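Local structure of lysozyme C (Equus asinus, 5XUW) at residues K1-K13 with W28-R41. The protein hydrolyses the beta-1,4 linkages between N-acetylmuramic acid and N-acetylglucosamine in peptidoglycan, a bacteriolytic action, and binds one calcium ion. Residues are numbered along the deposited sequence; the frame is centred on the assembly and turned at random.
Sequences KVFSKCELAHKLK and WVCMAEYESNFNTR
F38 has its CG beside its own backbone N, and this sets the ring against the start of helix 5-13; L8 meets it with CG anti to the backbone N (chi1 -176°). L8 CD2 lies 3.7 Å from F38 CD1 and only 3.4 Å from A32 CB, the latter tighter than usual van der Waals contact. K5 passes over the F38 ring off-centre, in a CH-pi contact of its CA, while E33 CA lies toward the rim of the opposite face. Further along, V29 is a knob in the hole formed by K5, L8, A9 and L12: its CG1 meets K5 CG at 3.8 Å and its CG2 presses on A9 CA. L12 CD1 reaches W28 CB. This is the alpha-domain of a C-type lysozyme, helices 5-13 and 28-36 running obliquely antiparallel, at 133°, and the chain that leaves the second one turns back through a type I' turn, S36 to N39, to pair with the extended N-terminal residues 1-3. A single bridge joins V2 to N39: F3 N donates to F38 O at 3.0 Å, and T40 N to K1 O at 2.9 Å, almost straight (170°). The backbone amino group of the chain start, K1 N, donates to T40 OG1 and, through a water, is linked to N39 OD1, which also closes an Asx turn onto R41 N. F3 is sandwiched between K1 CE and L8 CD1, with T40 CG2 at its edge. A second water joins K5 NZ to E33 OE1, and both groups also hydrogen-bond to Y123.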
loop_
_atom_site.group_PDB
_atom_site.type_symbol
_atom_site.label_atom_id
_atom_site.label_comp_id
_atom_site.label_asym_id
_atom_site.label_seq_id
_atom_site.Cartn_x
_atom_site.Cartn_y
_atom_site.Cartn_z
ATOM N N LYS A 1 3.124 -11.755 7.494
ATOM C CA LYS A 1 2.982 -12.572 6.246
ATOM C C LYS A 1 3.769 -11.884 5.141
ATOM O O LYS A 1 3.738 -10.656 5.045
ATOM C CB LYS A 1 1.502 -12.683 5.851
ATOM C CG LYS A 1 1.181 -13.341 4.520
ATOM C CD LYS A 1 -0.292 -13.178 4.181
ATOM C CE LYS A 1 -0.621 -13.704 2.794
ATOM N NZ LYS A 1 -0.548 -15.175 2.669
ATOM N N VAL A 2 4.472 -12.671 4.325
ATOM C CA VAL A 2 5.104 -12.164 3.109
ATOM C C VAL A 2 4.381 -12.789 1.914
ATOM O O VAL A 2 4.408 -14.012 1.728
ATOM C CB VAL A 2 6.613 -12.450 3.068
ATOM C CG1 VAL A 2 7.229 -11.921 1.781
ATOM C CG2 VAL A 2 7.294 -11.833 4.281
ATOM N N PHE A 3 3.706 -11.945 1.134
ATOM C CA PHE A 3 3.047 -12.370 -0.102
ATOM C C PHE A 3 4.068 -12.704 -1.182
ATOM O O PHE A 3 5.123 -12.101 -1.225
ATOM C CB PHE A 3 2.161 -11.253 -0.667
ATOM C CG PHE A 3 0.875 -11.053 0.056
ATOM C CD1 PHE A 3 0.812 -10.256 1.190
ATOM C CD2 PHE A 3 -0.301 -11.629 -0.424
ATOM C CE1 PHE A 3 -0.398 -10.060 1.848
ATOM C CE2 PHE A 3 -1.509 -11.430 0.221
ATOM C CZ PHE A 3 -1.561 -10.648 1.361
ATOM N N SER A 4 3.743 -13.650 -2.057
ATOM C CA SER A 4 4.411 -13.726 -3.353
ATOM C C SER A 4 3.759 -12.658 -4.214
ATOM O O SER A 4 2.610 -12.282 -3.980
ATOM C CB SER A 4 4.253 -15.090 -4.025
ATOM O OG SER A 4 2.944 -15.288 -4.533
ATOM N N LYS A 5 4.481 -12.190 -5.223
ATOM C CA LYS A 5 3.918 -11.206 -6.141
ATOM C C LYS A 5 2.564 -11.644 -6.692
ATOM O O LYS A 5 1.608 -10.883 -6.667
ATOM C CB LYS A 5 4.890 -10.940 -7.289
ATOM C CG LYS A 5 4.330 -10.024 -8.364
ATOM C CD LYS A 5 5.425 -9.409 -9.215
ATOM C CE LYS A 5 6.124 -10.427 -10.082
ATOM N NZ LYS A 5 7.182 -9.766 -10.903
ATOM N N CYS A 6 2.476 -12.878 -7.183
ATOM C CA CYS A 6 1.226 -13.352 -7.792
ATOM C C CYS A 6 0.092 -13.591 -6.795
ATOM O O CYS A 6 -1.080 -13.354 -7.114
ATOM C CB CYS A 6 1.475 -14.596 -8.638
ATOM S SG CYS A 6 2.439 -14.210 -10.115
ATOM N N GLU A 7 0.436 -14.057 -5.595
ATOM C CA GLU A 7 -0.533 -14.150 -4.517
ATOM C C GLU A 7 -1.174 -12.789 -4.247
ATOM O O GLU A 7 -2.403 -12.683 -4.133
ATOM C CB GLU A 7 0.137 -14.641 -3.242
ATOM C CG GLU A 7 -0.825 -14.905 -2.101
ATOM C CD GLU A 7 -0.105 -15.287 -0.826
ATOM O OE1 GLU A 7 1.147 -15.234 -0.794
ATOM O OE2 GLU A 7 -0.813 -15.629 0.138
ATOM N N LEU A 8 -0.338 -11.758 -4.134
ATOM C CA LEU A 8 -0.853 -10.413 -3.875
ATOM C C LEU A 8 -1.716 -9.926 -5.030
ATOM O O LEU A 8 -2.797 -9.391 -4.809
ATOM C CB LEU A 8 0.275 -9.423 -3.574
ATOM C CG LEU A 8 -0.197 -8.009 -3.200
ATOM C CD1 LEU A 8 -1.117 -8.026 -1.982
ATOM C CD2 LEU A 8 0.987 -7.077 -2.963
ATOM N N ALA A 9 -1.256 -10.147 -6.259
ATOM C CA ALA A 9 -2.014 -9.732 -7.453
ATOM C C ALA A 9 -3.443 -10.297 -7.450
ATOM O O ALA A 9 -4.421 -9.581 -7.666
ATOM C CB ALA A 9 -1.281 -10.159 -8.706
ATOM N N HIS A 10 -3.564 -11.581 -7.142
ATOM C CA HIS A 10 -4.879 -12.223 -7.107
ATOM C C HIS A 10 -5.771 -11.762 -5.950
ATOM O O HIS A 10 -6.974 -11.584 -6.137
ATOM C CB HIS A 10 -4.724 -13.738 -7.171
ATOM C CG HIS A 10 -4.445 -14.208 -8.556
ATOM N ND1 HIS A 10 -5.450 -14.429 -9.469
ATOM C CD2 HIS A 10 -3.283 -14.383 -9.223
ATOM C CE1 HIS A 10 -4.921 -14.778 -10.624
ATOM N NE2 HIS A 10 -3.604 -14.761 -10.503
ATOM N N LYS A 11 -5.177 -11.548 -4.782
ATOM C CA LYS A 11 -5.885 -10.960 -3.642
ATOM C C LYS A 11 -6.427 -9.566 -3.993
ATOM O O LYS A 11 -7.613 -9.287 -3.821
ATOM C CB LYS A 11 -4.944 -10.890 -2.442
ATOM C CG LYS A 11 -5.503 -10.227 -1.190
ATOM C CD LYS A 11 -6.803 -10.847 -0.711
ATOM C CE LYS A 11 -7.242 -10.216 0.604
ATOM N NZ LYS A 11 -8.551 -10.741 1.084
ATOM N N LEU A 12 -5.550 -8.701 -4.491
ATOM C CA LEU A 12 -5.951 -7.348 -4.878
ATOM C C LEU A 12 -7.001 -7.365 -5.986
ATOM O O LEU A 12 -7.950 -6.577 -5.950
ATOM C CB LEU A 12 -4.733 -6.514 -5.279
ATOM C CG LEU A 12 -3.668 -6.265 -4.201
ATOM C CD1 LEU A 12 -2.665 -5.239 -4.697
ATOM C CD2 LEU A 12 -4.239 -5.828 -2.857
ATOM N N LYS A 13 -6.857 -8.271 -6.948
ATOM C CA LYS A 13 -7.876 -8.436 -7.996
ATOM C C LYS A 13 -9.244 -8.769 -7.395
ATOM O O LYS A 13 -10.266 -8.211 -7.809
ATOM C CB LYS A 13 -7.476 -9.522 -9.000
ATOM C CG LYS A 13 -8.481 -9.697 -10.143
ATOM C CD LYS A 13 -7.964 -10.589 -11.257
ATOM C CE LYS A 13 -9.061 -10.942 -12.259
ATOM N NZ LYS A 13 -9.711 -9.731 -12.835
ATOM N N TRP A 28 -0.521 -1.320 -8.490
ATOM C CA TRP A 28 -0.816 -1.592 -7.077
ATOM C C TRP A 28 0.152 -2.610 -6.455
ATOM O O TRP A 28 0.640 -2.424 -5.331
ATOM C CB TRP A 28 -2.250 -2.106 -6.944
ATOM C CG TRP A 28 -3.268 -1.026 -7.071
ATOM C CD1 TRP A 28 -4.127 -0.803 -8.105
ATOM C CD2 TRP A 28 -3.517 -0.004 -6.112
ATOM N NE1 TRP A 28 -4.908 0.303 -7.838
ATOM C CE2 TRP A 28 -4.546 0.810 -6.620
ATOM C CE3 TRP A 28 -2.970 0.296 -4.864
ATOM C CZ2 TRP A 28 -5.054 1.901 -5.905
ATOM C CZ3 TRP A 28 -3.463 1.376 -4.163
ATOM C CH2 TRP A 28 -4.498 2.162 -4.682
ATOM N N VAL A 29 0.408 -3.697 -7.187
ATOM C CA VAL A 29 1.335 -4.726 -6.716
ATOM C C VAL A 29 2.758 -4.162 -6.652
ATOM O O VAL A 29 3.493 -4.411 -5.688
ATOM C CB VAL A 29 1.263 -6.008 -7.579
ATOM C CG1 VAL A 29 2.287 -7.036 -7.125
ATOM C CG2 VAL A 29 -0.127 -6.624 -7.496
ATOM N N CYS A 30 3.129 -3.381 -7.661
ATOM C CA CYS A 30 4.444 -2.734 -7.690
ATOM C C CYS A 30 4.655 -1.825 -6.481
ATOM O O CYS A 30 5.704 -1.873 -5.827
ATOM C CB CYS A 30 4.648 -1.969 -9.003
ATOM S SG CYS A 30 6.355 -1.486 -9.323
ATOM N N MET A 31 3.648 -1.021 -6.148
ATOM C CA MET A 31 3.760 -0.146 -4.979
ATOM C C MET A 31 4.040 -0.998 -3.740
ATOM O O MET A 31 4.930 -0.673 -2.959
ATOM C CB MET A 31 2.500 0.712 -4.820
ATOM C CG MET A 31 2.441 1.579 -3.566
ATOM S SD MET A 31 1.685 0.778 -2.139
ATOM C CE MET A 31 -0.034 0.761 -2.649
ATOM N N ALA A 32 3.335 -2.114 -3.585
ATOM C CA ALA A 32 3.565 -2.968 -2.422
ATOM C C ALA A 32 4.981 -3.557 -2.404
ATOM O O ALA A 32 5.611 -3.611 -1.345
ATOM C CB ALA A 32 2.525 -4.067 -2.347
ATOM N N GLU A 33 5.490 -3.981 -3.564
ATOM C CA GLU A 33 6.829 -4.570 -3.616
ATOM C C GLU A 33 7.870 -3.576 -3.122
ATOM O O GLU A 33 8.730 -3.920 -2.315
ATOM C CB GLU A 33 7.227 -5.044 -5.022
ATOM C CG GLU A 33 8.529 -5.839 -4.990
ATOM C CD GLU A 33 8.932 -6.498 -6.296
ATOM O OE1 GLU A 33 8.181 -6.473 -7.289
ATOM O OE2 GLU A 33 10.052 -7.054 -6.316
ATOM N N TYR A 34 7.802 -2.348 -3.615
ATOM C CA TYR A 34 8.843 -1.377 -3.295
ATOM C C TYR A 34 8.630 -0.648 -1.964
ATOM O O TYR A 34 9.598 -0.187 -1.371
ATOM C CB TYR A 34 9.085 -0.452 -4.497
ATOM C CG TYR A 34 9.689 -1.256 -5.632
ATOM C CD1 TYR A 34 11.065 -1.520 -5.667
ATOM C CD2 TYR A 34 8.893 -1.829 -6.617
ATOM C CE1 TYR A 34 11.625 -2.294 -6.667
ATOM C CE2 TYR A 34 9.445 -2.619 -7.608
ATOM C CZ TYR A 34 10.821 -2.836 -7.636
ATOM O OH TYR A 34 11.371 -3.627 -8.613
ATOM N N GLU A 35 7.390 -0.587 -1.470
ATOM C CA GLU A 35 7.119 0.005 -0.157
ATOM C C GLU A 35 7.497 -0.930 0.992
ATOM O O GLU A 35 8.109 -0.490 1.960
ATOM C CB GLU A 35 5.649 0.421 -0.036
ATOM C CG GLU A 35 5.288 1.676 -0.834
ATOM C CD GLU A 35 5.929 2.951 -0.311
ATOM O OE1 GLU A 35 6.387 2.974 0.850
ATOM O OE2 GLU A 35 5.978 3.937 -1.073
ATOM N N SER A 36 7.141 -2.207 0.875
ATOM C CA SER A 36 7.253 -3.156 1.984
ATOM C C SER A 36 7.947 -4.494 1.673
ATOM O O SER A 36 8.019 -5.352 2.561
ATOM C CB SER A 36 5.840 -3.468 2.477
ATOM O OG SER A 36 5.118 -4.204 1.494
ATOM N N ASN A 37 8.404 -4.700 0.430
ATOM C CA ASN A 37 8.869 -6.014 -0.037
ATOM C C ASN A 37 7.836 -7.130 0.213
ATOM O O ASN A 37 8.196 -8.258 0.561
ATOM C CB ASN A 37 10.245 -6.354 0.586
ATOM C CG ASN A 37 11.003 -7.450 -0.181
ATOM O OD1 ASN A 37 11.860 -8.139 0.385
ATOM N ND2 ASN A 37 10.672 -7.634 -1.448
ATOM N N PHE A 38 6.553 -6.788 0.037
ATOM C CA PHE A 38 5.412 -7.708 0.208
ATOM C C PHE A 38 5.153 -8.196 1.643
ATOM O O PHE A 38 4.396 -9.147 1.824
ATOM C CB PHE A 38 5.525 -8.931 -0.714
ATOM C CG PHE A 38 5.551 -8.603 -2.186
ATOM C CD1 PHE A 38 4.612 -7.735 -2.742
ATOM C CD2 PHE A 38 6.500 -9.180 -3.016
ATOM C CE1 PHE A 38 4.631 -7.442 -4.094
ATOM C CE2 PHE A 38 6.518 -8.891 -4.380
ATOM C CZ PHE A 38 5.572 -8.035 -4.916
ATOM N N ASN A 39 5.731 -7.516 2.631
ATOM C CA ASN A 39 5.683 -7.933 4.029
ATOM C C ASN A 39 4.647 -7.110 4.795
ATOM O O ASN A 39 4.796 -5.896 4.952
ATOM C CB ASN A 39 7.061 -7.760 4.658
ATOM C CG ASN A 39 7.177 -8.416 6.031
ATOM O OD1 ASN A 39 6.188 -8.777 6.661
ATOM N ND2 ASN A 39 8.409 -8.586 6.489
ATOM N N THR A 40 3.610 -7.788 5.289
ATOM C CA THR A 40 2.543 -7.126 6.043
ATOM C C THR A 40 3.030 -6.540 7.360
ATOM O O THR A 40 2.371 -5.686 7.917
ATOM C CB THR A 40 1.369 -8.075 6.369
ATOM O OG1 THR A 40 1.849 -9.177 7.146
ATOM C CG2 THR A 40 0.715 -8.586 5.108
ATOM N N ARG A 41 4.174 -7.001 7.858
ATOM C CA ARG A 41 4.757 -6.462 9.090
ATOM C C ARG A 41 5.796 -5.360 8.872
ATOM O O ARG A 41 6.485 -4.962 9.815
ATOM C CB ARG A 41 5.374 -7.591 9.891
ATOM C CG ARG A 41 4.375 -8.674 10.205
ATOM C CD ARG A 41 4.890 -9.591 11.286
ATOM N NE ARG A 41 3.900 -10.610 11.602
ATOM C CZ ARG A 41 3.983 -11.465 12.620
ATOM N NH1 ARG A 41 5.016 -11.438 13.458
ATOM N NH2 ARG A 41 3.004 -12.348 12.808
HETATM O O HOH W 1 5.799 -11.016 8.126
HETATM O O HOH W 2 8.794 -8.776 -8.918
#